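Aminotransferase (Helicobacter pylori, PDB 2FNU) catalyses the PLP-dependent transamination of a UDP-linked 4-keto sugar to UDP-4-amino-4,6-dideoxy-N-acetyl-beta-L-altrosamine in pseudaminic acid biosynthesis. Local coordinates at residues B[107-111]-B[112-116]; B[241-244]-B[245-248]; B[299-302]-B[303-307]. All coordinates share one frame; numbering follows the deposited sequence.

Contact 1. Residues B[107-111]-B[112-116]; sequences GNIDE and LALEK
D110 and A113 close a type I beta-turn whose corners are E111 and L112, and the D110 side chain adds an Asx turn to it, all in the loop between strands 97-100 and 122-128. The backbone bond from A113 N to D110 O is 2.9 Å long and fairly straight at 161°. Beside it, L112 N donates to D110 OD2 over 3.0 Å, a more bent bond that reaches the oxygen from above the carboxylate plane. The acid can do this because CG stands anti to the D110 nitrogen (chi1 -178°), which swings the carboxylate forward along the turn. Its other oxygen, OD1, lies 3.6 Å from A113 CB, so the methyl sits against the carboxylate.

The tight side is mostly apolar. I109 CD1 meets L114 CD2 at 3.6 Å, the two chains crossing at about a right angle, while L114 CG lies over the turn's carbonyl oxygen, D110 O, at 3.5 Å. This pair faces the interior: I109 touches S127 and L114 touches I125, both on strand 122-128, and L114 also packs on L143 of helix 137-146. E111, bent at chi2, touches S139 and V140 of that helix, and its OE1 makes a salt bridge with K104.

L112 is the solvent side: its CB touches D110 OD2 at 3.5 Å, but beyond CB the exposed chain leads outward. Where the turn passes into the 3-10 segment starting at E115, a water takes over, donating to E111 O at 2.8 Å and accepting from E115 N at 2.9 Å.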
loop_
_atom_site.group_PDB
_atom_site.type_symbol
_atom_site.label_atom_id
_atom_site.label_comp_id
_atom_site.label_asym_id
_atom_site.label_seq_id
_atom_site.Cartn_x
_atom_site.Cartn_y
_atom_site.Cartn_z
ATOM N N GLY B 107 -2.082 -29.934 1.526
ATOM C CA GLY B 107 -2.114 -28.590 2.101
ATOM C C GLY B 107 -3.351 -27.776 1.790
ATOM O O GLY B 107 -3.571 -26.737 2.425
ATOM N N ASN B 108 -4.161 -28.233 0.836
ATOM C CA ASN B 108 -5.348 -27.471 0.429
ATOM C C ASN B 108 -6.578 -27.723 1.294
ATOM O O ASN B 108 -6.729 -28.792 1.887
ATOM C CB ASN B 108 -5.688 -27.757 -1.037
ATOM C CG ASN B 108 -4.885 -26.893 -1.998
ATOM O OD1 ASN B 108 -4.310 -25.894 -1.602
ATOM N ND2 ASN B 108 -4.863 -27.277 -3.274
ATOM N N ILE B 109 -7.463 -26.735 1.340
ATOM C CA ILE B 109 -8.688 -26.848 2.129
ATOM C C ILE B 109 -9.447 -28.114 1.690
ATOM O O ILE B 109 -9.484 -28.441 0.509
ATOM C CB ILE B 109 -9.538 -25.553 1.964
ATOM C CG1 ILE B 109 -10.576 -25.396 3.078
ATOM C CG2 ILE B 109 -10.217 -25.480 0.581
ATOM C CD1 ILE B 109 -11.292 -24.033 3.053
ATOM N N ASP B 110 -10.010 -28.837 2.661
ATOM C CA ASP B 110 -10.712 -30.086 2.363
ATOM C C ASP B 110 -12.144 -29.803 1.917
ATOM O O ASP B 110 -13.002 -29.509 2.744
ATOM C CB ASP B 110 -10.681 -30.983 3.604
ATOM C CG ASP B 110 -11.337 -32.338 3.374
ATOM O OD1 ASP B 110 -11.353 -33.133 4.351
ATOM O OD2 ASP B 110 -11.821 -32.595 2.240
ATOM N N GLU B 111 -12.400 -29.893 0.610
ATOM C CA GLU B 111 -13.706 -29.525 0.066
ATOM C C GLU B 111 -14.829 -30.416 0.610
ATOM O O GLU B 111 -16.017 -30.012 0.587
ATOM C CB GLU B 111 -13.688 -29.516 -1.476
ATOM C CG GLU B 111 -13.564 -30.896 -2.134
ATOM C CD GLU B 111 -12.164 -31.512 -2.134
ATOM O OE1 GLU B 111 -11.160 -30.832 -1.801
ATOM O OE2 GLU B 111 -12.045 -32.699 -2.516
ATOM N N LEU B 112 -14.449 -31.599 1.103
ATOM C CA LEU B 112 -15.448 -32.541 1.677
ATOM C C LEU B 112 -15.792 -32.236 3.135
ATOM O O LEU B 112 -16.712 -32.848 3.702
ATOM C CB LEU B 112 -14.970 -33.994 1.559
ATOM C CG LEU B 112 -14.702 -34.514 0.141
ATOM C CD1 LEU B 112 -14.337 -35.989 0.191
ATOM C CD2 LEU B 112 -15.891 -34.270 -0.785
ATOM N N ALA B 113 -15.072 -31.291 3.737
ATOM C CA ALA B 113 -15.268 -30.968 5.148
ATOM C C ALA B 113 -15.774 -29.543 5.373
ATOM O O ALA B 113 -15.647 -29.004 6.475
ATOM C CB ALA B 113 -13.966 -31.213 5.930
ATOM N N LEU B 114 -16.356 -28.942 4.331
ATOM C CA LEU B 114 -16.831 -27.564 4.392
ATOM C C LEU B 114 -18.308 -27.455 4.727
ATOM O O LEU B 114 -18.719 -26.552 5.454
ATOM C CB LEU B 114 -16.586 -26.826 3.062
ATOM C CG LEU B 114 -15.166 -26.793 2.509
ATOM C CD1 LEU B 114 -15.178 -26.133 1.137
ATOM C CD2 LEU B 114 -14.289 -26.011 3.479
ATOM N N GLU B 115 -19.120 -28.344 4.158
ATOM C CA GLU B 115 -20.570 -28.199 4.302
ATOM C C GLU B 115 -21.001 -28.249 5.766
ATOM O O GLU B 115 -21.908 -27.519 6.177
ATOM C CB GLU B 115 -21.322 -29.229 3.432
ATOM C CG GLU B 115 -22.839 -28.975 3.357
ATOM C CD GLU B 115 -23.473 -29.540 2.092
ATOM O OE1 GLU B 115 -22.867 -30.439 1.466
ATOM O OE2 GLU B 115 -24.561 -29.059 1.718
ATOM N N LYS B 116 -20.312 -29.060 6.569
ATOM C CA LYS B 116 -20.682 -29.182 7.973
ATOM C C LYS B 116 -20.502 -27.885 8.760
ATOM O O LYS B 116 -21.029 -27.754 9.860
ATOM C CB LYS B 116 -19.917 -30.324 8.643
ATOM C CG LYS B 116 -18.402 -30.146 8.697
ATOM C CD LYS B 116 -17.806 -31.304 9.500
ATOM C CE LYS B 116 -16.306 -31.286 9.506
ATOM N NZ LYS B 116 -15.792 -32.574 10.069
HETATM O O HOH W 1 -18.222 -30.270 2.221
#

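Contact 2. Residues B[241-244]-B[245-248]; sequences SQLK and KAPF
S241 and K245 meet at a helix-helix junction, where helix 233-244 gives way to helix 246-264 and K245 occupies the N-cap position of the second. The K245 chain turns back along the end of the first helix, its CG set between its own backbone N and carbonyl carbon (chi1 57°), and a bend at chi4 brings NZ round to S241. The direct bond from NZ to S241 O is weak, at 3.5 Å. A water does the job better, donating to S241 O at 2.7 Å and accepting from K245 NZ. The stronger partners of that ammonium are the carboxylates of D12 and D15, and S241 OG is hydrogen-bonded to D15 as well.

Next comes Q242, buried, whose amide NE2 lies 3.8 Å from K245 CE, the two chains crossing at a slant. NE2 is gripped by D15 and by C10 O, while OE1 accepts from T186 N, so both ends of the amide are tied down and its rotation is fixed. D15 thus gathers S241 and Q242 of the first helix and K245, the N-cap of the second. The Q242 carbonyl also accepts K245 N at 3.0 Å.

At L243 the bond pattern is again three residues long: A246 N donates to L243 O at 3.0 Å and 167°. L243 points into the protein against A40, L41 and F44 of helix 32-45, and I185 touches both L243 and A246. K244 closes the segment on the solvent side, its extended chain leading outward. Across the junction L243 CD1 only grazes A246 CB at 4.2 Å, whereas that same CB sits 3.4 Å from L243 O.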
loop_
_atom_site.group_PDB
_atom_site.type_symbol
_atom_site.label_atom_id
_atom_site.label_comp_id
_atom_site.label_asym_id
_atom_site.label_seq_id
_atom_site.Cartn_x
_atom_site.Cartn_y
_atom_site.Cartn_z
ATOM N N SER B 241 6.515 -6.730 -17.780
ATOM C CA SER B 241 7.688 -7.376 -18.368
ATOM C C SER B 241 7.848 -8.795 -17.836
ATOM O O SER B 241 8.147 -9.735 -18.593
ATOM C CB SER B 241 8.945 -6.535 -18.087
ATOM O OG SER B 241 10.076 -7.104 -18.722
ATOM N N GLN B 242 7.629 -8.965 -16.534
ATOM C CA GLN B 242 7.658 -10.295 -15.933
ATOM C C GLN B 242 6.528 -11.192 -16.467
ATOM O O GLN B 242 6.738 -12.380 -16.754
ATOM C CB GLN B 242 7.536 -10.149 -14.410
ATOM C CG GLN B 242 8.821 -9.638 -13.749
ATOM C CD GLN B 242 9.618 -10.768 -13.149
ATOM O OE1 GLN B 242 9.155 -11.447 -12.220
ATOM N NE2 GLN B 242 10.829 -11.011 -13.685
ATOM N N LEU B 243 5.329 -10.631 -16.606
ATOM C CA LEU B 243 4.171 -11.412 -17.061
ATOM C C LEU B 243 4.404 -11.970 -18.463
ATOM O O LEU B 243 3.979 -13.089 -18.760
ATOM C CB LEU B 243 2.884 -10.570 -17.026
ATOM C CG LEU B 243 1.612 -11.310 -17.421
ATOM C CD1 LEU B 243 1.301 -12.467 -16.471
ATOM C CD2 LEU B 243 0.469 -10.316 -17.430
ATOM N N LYS B 244 5.096 -11.207 -19.308
ATOM C CA LYS B 244 5.384 -11.658 -20.683
ATOM C C LYS B 244 6.184 -12.958 -20.705
ATOM O O LYS B 244 6.127 -13.702 -21.697
ATOM C CB LYS B 244 6.143 -10.580 -21.461
ATOM C CG LYS B 244 5.241 -9.463 -21.969
ATOM C CD LYS B 244 6.035 -8.295 -22.547
ATOM C CE LYS B 244 5.072 -7.221 -23.072
ATOM N NZ LYS B 244 5.641 -5.839 -23.176
ATOM N N LYS B 245 6.949 -13.217 -19.640
ATOM C CA LYS B 245 7.705 -14.472 -19.550
ATOM C C LYS B 245 7.222 -15.384 -18.428
ATOM O O LYS B 245 7.945 -16.302 -18.023
ATOM C CB LYS B 245 9.217 -14.213 -19.417
ATOM C CG LYS B 245 9.610 -13.355 -18.249
ATOM C CD LYS B 245 11.124 -13.282 -18.094
ATOM C CE LYS B 245 11.496 -12.075 -17.259
ATOM N NZ LYS B 245 11.433 -10.805 -18.062
ATOM N N ALA B 246 6.000 -15.161 -17.938
ATOM C CA ALA B 246 5.516 -15.983 -16.821
ATOM C C ALA B 246 5.548 -17.494 -17.134
ATOM O O ALA B 246 5.914 -18.279 -16.277
ATOM C CB ALA B 246 4.109 -15.529 -16.374
ATOM N N PRO B 247 5.120 -17.910 -18.343
ATOM C CA PRO B 247 5.204 -19.352 -18.626
ATOM C C PRO B 247 6.634 -19.910 -18.620
ATOM O O PRO B 247 6.857 -21.038 -18.147
ATOM C CB PRO B 247 4.568 -19.468 -20.015
ATOM C CG PRO B 247 3.604 -18.290 -20.065
ATOM C CD PRO B 247 4.417 -17.187 -19.420
ATOM N N PHE B 248 7.586 -19.136 -19.146
ATOM C CA PHE B 248 9.000 -19.515 -19.121
ATOM C C PHE B 248 9.493 -19.688 -17.683
ATOM O O PHE B 248 10.131 -20.694 -17.347
ATOM C CB PHE B 248 9.834 -18.460 -19.867
ATOM C CG PHE B 248 11.323 -18.635 -19.721
ATOM C CD1 PHE B 248 12.026 -19.456 -20.592
ATOM C CD2 PHE B 248 12.021 -17.973 -18.712
ATOM C CE1 PHE B 248 13.416 -19.624 -20.453
ATOM C CE2 PHE B 248 13.408 -18.133 -18.569
ATOM C CZ PHE B 248 14.094 -18.965 -19.446
HETATM O O HOH W 2 9.882 -10.319 -20.593
#

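Contact 3. Residues B[299-302]-B[303-307]; sequences KLIL and ESLHK
S304 N donates to L300 O at 2.8 Å, one of four successive i to i+4 bonds; E303 N to K299 O, L305 N to I301 O and H306 N to L302 O are each 2.9 Å long. Together they make the unbroken i to i+4 pattern of an alpha-helix.

One turn apart, K299 and E303 form a salt bridge, NZ to OE2, at a long 3.5 Å. Bent at chi2 and chi4, the K299 chain crosses E303 obliquely, with CE 3.4 Å from the same OE2. The lysine also has a long, weak ion pair with D216 of the second subunit. E303 OE1 is turned instead to the leucine methyl L300 CD2, 3.5 Å away.

Packing divides by side. I301 CG2 and L305 CD1 meet only at 4.4 Å; I301 packs on F369 and F372, L305 on V365 and T368. L302 and H306 face elsewhere: L302 packs on V314 of the substrate pocket, and the imidazole, its NE2 bonded to A312 O, meets F217 and F218 of the second subunit edge-to-face. This is an amphipathic surface helix at a dimer interface, covering the chain's last helix, 355-370, on one side and flanking the UDP-sugar site on another.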
loop_
_atom_site.group_PDB
_atom_site.type_symbol
_atom_site.label_atom_id
_atom_site.label_comp_id
_atom_site.label_asym_id
_atom_site.label_seq_id
_atom_site.Cartn_x
_atom_site.Cartn_y
_atom_site.Cartn_z
ATOM N N LYS B 299 13.040 -28.781 14.486
ATOM C CA LYS B 299 13.877 -27.590 14.605
ATOM C C LYS B 299 15.350 -27.910 14.310
ATOM O O LYS B 299 16.023 -27.140 13.628
ATOM C CB LYS B 299 13.742 -26.941 15.990
ATOM C CG LYS B 299 14.412 -25.572 16.099
ATOM C CD LYS B 299 13.789 -24.562 15.134
ATOM C CE LYS B 299 14.665 -23.323 14.976
ATOM N NZ LYS B 299 14.627 -22.431 16.169
ATOM N N LEU B 300 15.844 -29.038 14.822
ATOM C CA LEU B 300 17.227 -29.454 14.557
ATOM C C LEU B 300 17.457 -29.757 13.071
ATOM O O LEU B 300 18.507 -29.422 12.517
ATOM C CB LEU B 300 17.609 -30.664 15.405
ATOM C CG LEU B 300 17.702 -30.413 16.916
ATOM C CD1 LEU B 300 18.110 -31.695 17.623
ATOM C CD2 LEU B 300 18.676 -29.286 17.232
ATOM N N ILE B 301 16.465 -30.375 12.440
ATOM C CA ILE B 301 16.527 -30.659 10.995
ATOM C C ILE B 301 16.614 -29.366 10.187
ATOM O O ILE B 301 17.493 -29.216 9.321
ATOM C CB ILE B 301 15.325 -31.515 10.543
ATOM C CG1 ILE B 301 15.458 -32.934 11.107
ATOM C CG2 ILE B 301 15.220 -31.543 9.006
ATOM C CD1 ILE B 301 14.208 -33.772 10.961
ATOM N N LEU B 302 15.737 -28.419 10.506
ATOM C CA LEU B 302 15.755 -27.111 9.850
ATOM C C LEU B 302 17.070 -26.374 10.060
ATOM O O LEU B 302 17.618 -25.803 9.111
ATOM C CB LEU B 302 14.580 -26.248 10.326
ATOM C CG LEU B 302 13.181 -26.697 9.902
ATOM C CD1 LEU B 302 12.159 -25.955 10.741
ATOM C CD2 LEU B 302 12.941 -26.447 8.407
ATOM N N GLU B 303 17.570 -26.387 11.299
ATOM C CA GLU B 303 18.872 -25.786 11.608
ATOM C C GLU B 303 20.016 -26.463 10.843
ATOM O O GLU B 303 20.927 -25.786 10.358
ATOM C CB GLU B 303 19.133 -25.799 13.122
ATOM C CG GLU B 303 18.271 -24.785 13.875
ATOM C CD GLU B 303 18.244 -24.981 15.392
ATOM O OE1 GLU B 303 18.698 -26.033 15.897
ATOM O OE2 GLU B 303 17.740 -24.067 16.079
ATOM N N SER B 304 19.934 -27.783 10.692
ATOM C CA SER B 304 20.931 -28.523 9.922
ATOM C C SER B 304 20.886 -28.134 8.440
ATOM O O SER B 304 21.928 -27.908 7.815
ATOM C CB SER B 304 20.722 -30.027 10.108
ATOM O OG SER B 304 21.685 -30.778 9.376
ATOM N N LEU B 305 19.680 -28.023 7.877
ATOM C CA LEU B 305 19.536 -27.576 6.497
ATOM C C LEU B 305 20.169 -26.207 6.332
ATOM O O LEU B 305 20.944 -25.980 5.408
ATOM C CB LEU B 305 18.058 -27.536 6.082
ATOM C CG LEU B 305 17.395 -28.907 5.910
ATOM C CD1 LEU B 305 15.906 -28.743 5.630
ATOM C CD2 LEU B 305 18.082 -29.740 4.809
ATOM N N HIS B 306 19.846 -25.291 7.247
ATOM C CA HIS B 306 20.395 -23.940 7.153
ATOM C C HIS B 306 21.918 -23.921 7.269
ATOM O O HIS B 306 22.570 -23.158 6.562
ATOM C CB HIS B 306 19.743 -23.016 8.184
ATOM C CG HIS B 306 18.407 -22.502 7.752
ATOM N ND1 HIS B 306 18.074 -21.166 7.793
ATOM C CD2 HIS B 306 17.335 -23.144 7.227
ATOM C CE1 HIS B 306 16.840 -21.011 7.346
ATOM N NE2 HIS B 306 16.369 -22.195 6.997
ATOM N N LYS B 307 22.475 -24.764 8.139
ATOM C CA LYS B 307 23.943 -24.835 8.275
ATOM C C LYS B 307 24.608 -25.298 6.981
ATOM O O LYS B 307 25.752 -24.943 6.705
ATOM C CB LYS B 307 24.332 -25.740 9.443
ATOM C CG LYS B 307 24.226 -25.049 10.790
ATOM C CD LYS B 307 24.628 -25.968 11.931
ATOM C CE LYS B 307 24.393 -25.293 13.274
ATOM N NZ LYS B 307 24.783 -26.171 14.412
#

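Overall arrangement
Contacts 1, 2 and 3 follow one another along the chain and lie far apart, their centres 32 to 34 Å from each other and no two touching. Contact 1 belongs to the loop feeding strand 122-128 of the seven-stranded mixed sheet. Contact 2, across the chain's centre from it, joins helix 233-244 to the long helix 246-264. Contact 3 lies farther out, on helix 298-307, and is the one of the three that reaches the second subunit. All flank the active site without lining it: the I109 side chain is about 12 Å from the bound cofactor, that of Q242 about 8 Å from the K183 side chain, and that of H306 about 8 Å from the UDP-sugar.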